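Local atomic coordinates of probable ABC transporter phosphite binding protein PhnD1 (Prochlorococcus marinus str. MIT 9301, PDB entry 5LQ5), a protein that binds inorganic phosphite strongly in the periplasm, probably delivering it to an ABC transporter, and takes methylphosphonate and phosphate only very weakly. Residues Ala71-Gln83 with Glu202-Leu214. Sequence-based numbering, arbitrary orientation.
Sequences ARLQTPNSIVIAQ and EYVDYHWVAQGDL. With PO3 (phosphite ion), chain B.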
loop_
_atom_site.group_PDB
_atom_site.type_symbol
_atom_site.label_atom_id
_atom_site.label_comp_id
_atom_site.label_asym_id
_atom_site.label_seq_id
_atom_site.Cartn_x
_atom_site.Cartn_y
_atom_site.Cartn_z
ATOM N N ALA A 71 -8.770 -8.880 3.622
ATOM C CA ALA A 71 -8.168 -10.173 3.892
ATOM C C ALA A 71 -8.575 -10.764 5.238
ATOM O O ALA A 71 -8.840 -11.961 5.337
ATOM C CB ALA A 71 -6.650 -10.109 3.789
ATOM N N ARG A 72 -8.578 -9.921 6.263
ATOM C CA ARG A 72 -8.950 -10.364 7.614
ATOM C C ARG A 72 -10.450 -10.684 7.771
ATOM O O ARG A 72 -10.819 -11.559 8.543
ATOM C CB ARG A 72 -8.409 -9.353 8.636
ATOM C CG ARG A 72 -6.897 -9.486 8.749
ATOM C CD ARG A 72 -6.189 -8.592 9.740
ATOM N NE ARG A 72 -6.165 -7.168 9.342
ATOM C CZ ARG A 72 -7.018 -6.262 9.804
ATOM N NH1 ARG A 72 -6.917 -5.001 9.401
ATOM N NH2 ARG A 72 -7.973 -6.608 10.670
ATOM N N LEU A 73 -11.296 -10.033 6.991
ATOM C CA LEU A 73 -12.700 -10.378 6.958
ATOM C C LEU A 73 -12.922 -11.748 6.289
ATOM O O LEU A 73 -13.730 -12.542 6.748
ATOM C CB LEU A 73 -13.516 -9.293 6.260
ATOM C CG LEU A 73 -13.691 -7.994 7.044
ATOM C CD1 LEU A 73 -14.237 -6.911 6.117
ATOM C CD2 LEU A 73 -14.591 -8.183 8.291
ATOM N N GLN A 74 -12.213 -11.994 5.185
ATOM C CA GLN A 74 -12.310 -13.247 4.407
ATOM C C GLN A 74 -11.630 -14.420 5.090
ATOM O O GLN A 74 -11.922 -15.557 4.809
ATOM C CB GLN A 74 -11.711 -13.075 3.009
ATOM C CG GLN A 74 -12.486 -12.167 2.068
ATOM C CD GLN A 74 -12.268 -12.557 0.613
ATOM O OE1 GLN A 74 -11.211 -13.042 0.264
ATOM N NE2 GLN A 74 -13.284 -12.386 -0.221
ATOM N N THR A 75 -10.688 -14.096 5.955
ATOM C CA THR A 75 -9.802 -15.045 6.612
ATOM C C THR A 75 -9.801 -14.821 8.132
ATOM O O THR A 75 -8.879 -14.198 8.669
ATOM C CB THR A 75 -8.356 -14.904 6.072
ATOM O OG1 THR A 75 -8.405 -14.659 4.657
ATOM C CG2 THR A 75 -7.529 -16.142 6.336
ATOM N N PRO A 76 -10.839 -15.327 8.834
ATOM C CA PRO A 76 -10.960 -15.179 10.260
ATOM C C PRO A 76 -9.778 -15.659 11.097
ATOM O O PRO A 76 -9.042 -16.586 10.733
ATOM C CB PRO A 76 -12.207 -16.002 10.608
ATOM C CG PRO A 76 -12.942 -16.159 9.354
ATOM C CD PRO A 76 -11.929 -16.155 8.275
ATOM N N ASN A 77 -9.548 -14.933 12.181
ATOM C CA ASN A 77 -8.579 -15.336 13.207
ATOM C C ASN A 77 -7.138 -15.200 12.725
ATOM O O ASN A 77 -6.203 -15.764 13.286
ATOM C CB ASN A 77 -8.899 -16.748 13.704
ATOM C CG ASN A 77 -10.301 -16.828 14.262
ATOM O OD1 ASN A 77 -11.110 -17.628 13.815
ATOM N ND2 ASN A 77 -10.620 -15.917 15.182
ATOM N N SER A 78 -6.971 -14.428 11.660
ATOM C CA SER A 78 -5.657 -14.031 11.228
ATOM C C SER A 78 -5.160 -12.960 12.188
ATOM O O SER A 78 -5.918 -12.430 13.015
ATOM C CB SER A 78 -5.696 -13.515 9.810
ATOM O OG SER A 78 -6.786 -12.646 9.705
ATOM N N ILE A 79 -3.880 -12.652 12.074
ATOM C CA ILE A 79 -3.179 -11.809 13.047
ATOM C C ILE A 79 -2.537 -10.571 12.437
ATOM O O ILE A 79 -1.707 -10.676 11.554
ATOM C CB ILE A 79 -2.033 -12.608 13.740
ATOM C CG1 ILE A 79 -2.528 -13.976 14.264
ATOM C CG2 ILE A 79 -1.377 -11.791 14.848
ATOM C CD1 ILE A 79 -3.560 -13.904 15.358
ATOM N N VAL A 80 -2.862 -9.406 12.970
ATOM C CA VAL A 80 -2.120 -8.163 12.690
ATOM C C VAL A 80 -0.795 -8.191 13.424
ATOM O O VAL A 80 -0.754 -8.268 14.658
ATOM C CB VAL A 80 -2.892 -6.878 13.015
ATOM C CG1 VAL A 80 -2.092 -5.667 12.589
ATOM C CG2 VAL A 80 -4.230 -6.878 12.318
ATOM N N ILE A 81 0.291 -8.080 12.652
ATOM C CA ILE A 81 1.666 -8.273 13.188
ATOM C C ILE A 81 2.420 -6.985 13.498
ATOM O O ILE A 81 2.977 -6.864 14.583
ATOM C CB ILE A 81 2.503 -9.169 12.237
ATOM C CG1 ILE A 81 1.937 -10.591 12.185
ATOM C CG2 ILE A 81 3.982 -9.186 12.611
ATOM C CD1 ILE A 81 2.189 -11.440 13.419
ATOM N N ALA A 82 2.486 -6.076 12.542
ATOM C CA ALA A 82 3.317 -4.875 12.624
ATOM C C ALA A 82 2.960 -3.855 11.539
ATOM O O ALA A 82 2.256 -4.170 10.568
ATOM C CB ALA A 82 4.782 -5.254 12.484
ATOM N N GLN A 83 3.445 -2.640 11.713
ATOM C CA GLN A 83 3.315 -1.551 10.758
ATOM C C GLN A 83 4.565 -0.681 10.897
ATOM O O GLN A 83 5.420 -0.971 11.729
ATOM C CB GLN A 83 2.025 -0.741 11.008
ATOM C CG GLN A 83 2.070 0.071 12.308
ATOM C CD GLN A 83 0.787 0.781 12.696
ATOM O OE1 GLN A 83 0.133 1.383 11.874
ATOM N NE2 GLN A 83 0.468 0.778 13.992
ATOM N N GLU A 202 -4.310 12.824 7.088
ATOM C CA GLU A 202 -3.771 11.520 7.529
ATOM C C GLU A 202 -4.840 10.457 7.743
ATOM O O GLU A 202 -5.988 10.768 8.086
ATOM C CB GLU A 202 -3.007 11.656 8.855
ATOM C CG GLU A 202 -1.795 12.579 8.774
ATOM C CD GLU A 202 -1.435 13.268 10.087
ATOM O OE1 GLU A 202 -2.330 13.617 10.881
ATOM O OE2 GLU A 202 -0.229 13.485 10.318
ATOM N N TYR A 203 -4.416 9.209 7.573
ATOM C CA TYR A 203 -5.253 8.019 7.769
ATOM C C TYR A 203 -4.300 6.827 8.036
ATOM O O TYR A 203 -3.095 6.953 7.887
ATOM C CB TYR A 203 -6.205 7.762 6.554
ATOM C CG TYR A 203 -5.471 7.740 5.252
ATOM C CD1 TYR A 203 -4.842 6.566 4.833
ATOM C CD2 TYR A 203 -5.333 8.899 4.467
ATOM C CE1 TYR A 203 -4.117 6.531 3.660
ATOM C CE2 TYR A 203 -4.614 8.868 3.278
ATOM C CZ TYR A 203 -3.988 7.678 2.892
ATOM O OH TYR A 203 -3.241 7.621 1.734
ATOM N N VAL A 204 -4.860 5.666 8.387
ATOM C CA VAL A 204 -4.033 4.462 8.657
ATOM C C VAL A 204 -3.858 3.665 7.357
ATOM O O VAL A 204 -4.771 3.618 6.553
ATOM C CB VAL A 204 -4.640 3.555 9.749
ATOM C CG1 VAL A 204 -5.880 2.834 9.269
ATOM C CG2 VAL A 204 -3.625 2.549 10.216
ATOM N N ASP A 205 -2.715 3.006 7.169
ATOM C CA ASP A 205 -2.497 2.265 5.922
ATOM C C ASP A 205 -1.799 0.909 6.129
ATOM O O ASP A 205 -2.448 -0.079 6.542
ATOM C CB ASP A 205 -1.855 3.164 4.855
ATOM C CG ASP A 205 -2.033 2.606 3.414
ATOM O OD1 ASP A 205 -2.524 1.450 3.247
ATOM O OD2 ASP A 205 -1.767 3.363 2.444
ATOM N N TYR A 206 -0.527 0.814 5.748
ATOM C CA TYR A 206 0.068 -0.498 5.542
ATOM C C TYR A 206 0.323 -1.274 6.815
ATOM O O TYR A 206 0.588 -0.697 7.871
ATOM C CB TYR A 206 1.384 -0.392 4.783
ATOM C CG TYR A 206 1.301 0.098 3.360
ATOM C CD1 TYR A 206 1.414 -0.799 2.317
ATOM C CD2 TYR A 206 1.193 1.445 3.042
ATOM C CE1 TYR A 206 1.384 -0.398 0.999
ATOM C CE2 TYR A 206 1.146 1.883 1.706
ATOM C CZ TYR A 206 1.277 0.963 0.690
ATOM O OH TYR A 206 1.240 1.447 -0.623
ATOM N N HIS A 207 0.255 -2.597 6.699
ATOM C CA HIS A 207 0.527 -3.505 7.805
ATOM C C HIS A 207 0.746 -4.936 7.382
ATOM O O HIS A 207 0.229 -5.380 6.346
ATOM C CB HIS A 207 -0.591 -3.432 8.846
ATOM C CG HIS A 207 -1.958 -3.799 8.349
ATOM N ND1 HIS A 207 -2.696 -2.991 7.506
ATOM C CD2 HIS A 207 -2.755 -4.849 8.646
ATOM C CE1 HIS A 207 -3.871 -3.557 7.282
ATOM N NE2 HIS A 207 -3.932 -4.679 7.966
ATOM N N TRP A 208 1.552 -5.633 8.179
ATOM C CA TRP A 208 1.775 -7.052 8.044
ATOM C C TRP A 208 0.656 -7.828 8.687
ATOM O O TRP A 208 0.283 -7.558 9.817
ATOM C CB TRP A 208 3.073 -7.488 8.713
ATOM C CG TRP A 208 4.342 -7.089 8.009
ATOM C CD1 TRP A 208 5.246 -6.118 8.383
ATOM C CD2 TRP A 208 4.885 -7.711 6.837
ATOM N NE1 TRP A 208 6.278 -6.089 7.488
ATOM C CE2 TRP A 208 6.094 -7.061 6.545
ATOM C CE3 TRP A 208 4.446 -8.732 6.002
ATOM C CZ2 TRP A 208 6.873 -7.417 5.451
ATOM C CZ3 TRP A 208 5.228 -9.099 4.927
ATOM C CH2 TRP A 208 6.420 -8.437 4.657
ATOM N N VAL A 209 0.207 -8.858 7.988
ATOM C CA VAL A 209 -0.818 -9.780 8.436
ATOM C C VAL A 209 -0.292 -11.197 8.317
ATOM O O VAL A 209 0.195 -11.582 7.259
ATOM C CB VAL A 209 -2.130 -9.627 7.649
ATOM C CG1 VAL A 209 -3.198 -10.583 8.187
ATOM C CG2 VAL A 209 -2.646 -8.182 7.712
ATOM N N ALA A 210 -0.462 -12.000 9.374
ATOM C CA ALA A 210 -0.060 -13.415 9.359
ATOM C C ALA A 210 -1.267 -14.346 9.528
ATOM O O ALA A 210 -2.271 -13.979 10.173
ATOM C CB ALA A 210 0.967 -13.718 10.454
ATOM N N GLN A 211 -1.154 -15.548 8.990
ATOM C CA GLN A 211 -2.108 -16.634 9.231
ATOM C C GLN A 211 -2.154 -16.938 10.724
ATOM O O GLN A 211 -1.146 -16.829 11.443
ATOM C CB GLN A 211 -1.756 -17.918 8.477
ATOM C CG GLN A 211 -1.747 -17.808 6.973
ATOM C CD GLN A 211 -3.124 -17.702 6.340
ATOM O OE1 GLN A 211 -4.148 -17.880 6.984
ATOM N NE2 GLN A 211 -3.140 -17.396 5.069
ATOM N N GLY A 212 -3.326 -17.377 11.148
ATOM C CA GLY A 212 -3.594 -17.734 12.539
ATOM C C GLY A 212 -3.129 -19.111 12.934
ATOM O O GLY A 212 -3.126 -19.438 14.117
ATOM N N ASP A 213 -2.740 -19.924 11.960
ATOM C CA ASP A 213 -2.411 -21.343 12.230
ATOM C C ASP A 213 -0.954 -21.730 12.147
ATOM O O ASP A 213 -0.620 -22.922 11.976
ATOM C CB ASP A 213 -3.216 -22.258 11.312
ATOM C CG ASP A 213 -2.979 -21.984 9.821
ATOM O OD1 ASP A 213 -1.849 -21.656 9.380
ATOM O OD2 ASP A 213 -3.957 -22.097 9.061
ATOM N N LEU A 214 -0.079 -20.747 12.264
ATOM C CA LEU A 214 1.326 -21.018 12.034
ATOM C C LEU A 214 1.947 -22.006 13.018
ATOM O O LEU A 214 2.827 -22.773 12.627
ATOM C CB LEU A 214 2.130 -19.726 11.938
ATOM C CG LEU A 214 1.684 -18.860 10.745
ATOM C CD1 LEU A 214 2.534 -17.613 10.724
ATOM C CD2 LEU A 214 1.777 -19.575 9.398
HETATM P P PO3 B . -2.289 0.980 -0.396
HETATM O O1 PO3 B . -2.240 2.450 0.139
HETATM O O2 PO3 B . -3.595 0.180 0.008
HETATM O O3 PO3 B . -2.041 0.931 -1.929
HETATM O O HOH W 1 -1.171 0.463 9.553
#
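R72 reaches from the last turn of helix 65-74 across V209 to H207. Its CG and CD lie over the branched end of V209, with CG 3.9 Å from V209 CG1, and a bend at chi3 (-70°) turns the guanidinium toward the imidazole. NH1 ends 3.3 Å from H207 NE2, the two planes 63° apart, while V80 CG2 lies over one guanidinium face, offset toward its rim. Arginine suits this place because its long methylenes pack on valine before the polar head begins; an alanine here would probably uncover the V209 methyls and take from the H207 ring its polar neighbour at NE2. That ring is oriented from its other nitrogen: ND1 donates to D205 O (3.1 Å), which lies close to the ring plane, and Y260 stacks on it.

Beneath these side chains, strands 79-83 and 207-210 run antiparallel. I79 and A210 form a hydrogen-bonded pair, with both N-H...O bonds 2.8 Å long, and I81 N donates to W208 O. V80 and V209, a non-hydrogen-bonded pair, send their side chains to the R72 face. On the opposite face the small A210 accommodates I81, whose CG1 comes to 3.7 Å from A210 CB. Farther along, a water donates to both Q83 OE1 and Y206 O, and Q259 also donates to this amide oxygen.

The pairing belongs to the central sheet of one lobe of a periplasmic binding protein, where strand 207-210 is also hydrogen-bonded to strand 60-63. Just before this strand, D205 OD2 lies 2.5 Å from phosphite O1, and the Y206 hydroxyl is hydrogen-bonded to D13 and N176. The H207-D205 bond thus ties the chain entering the sheet to the backbone of a pocket residue, which is likely to steady the passage from the phosphite site into the sheet.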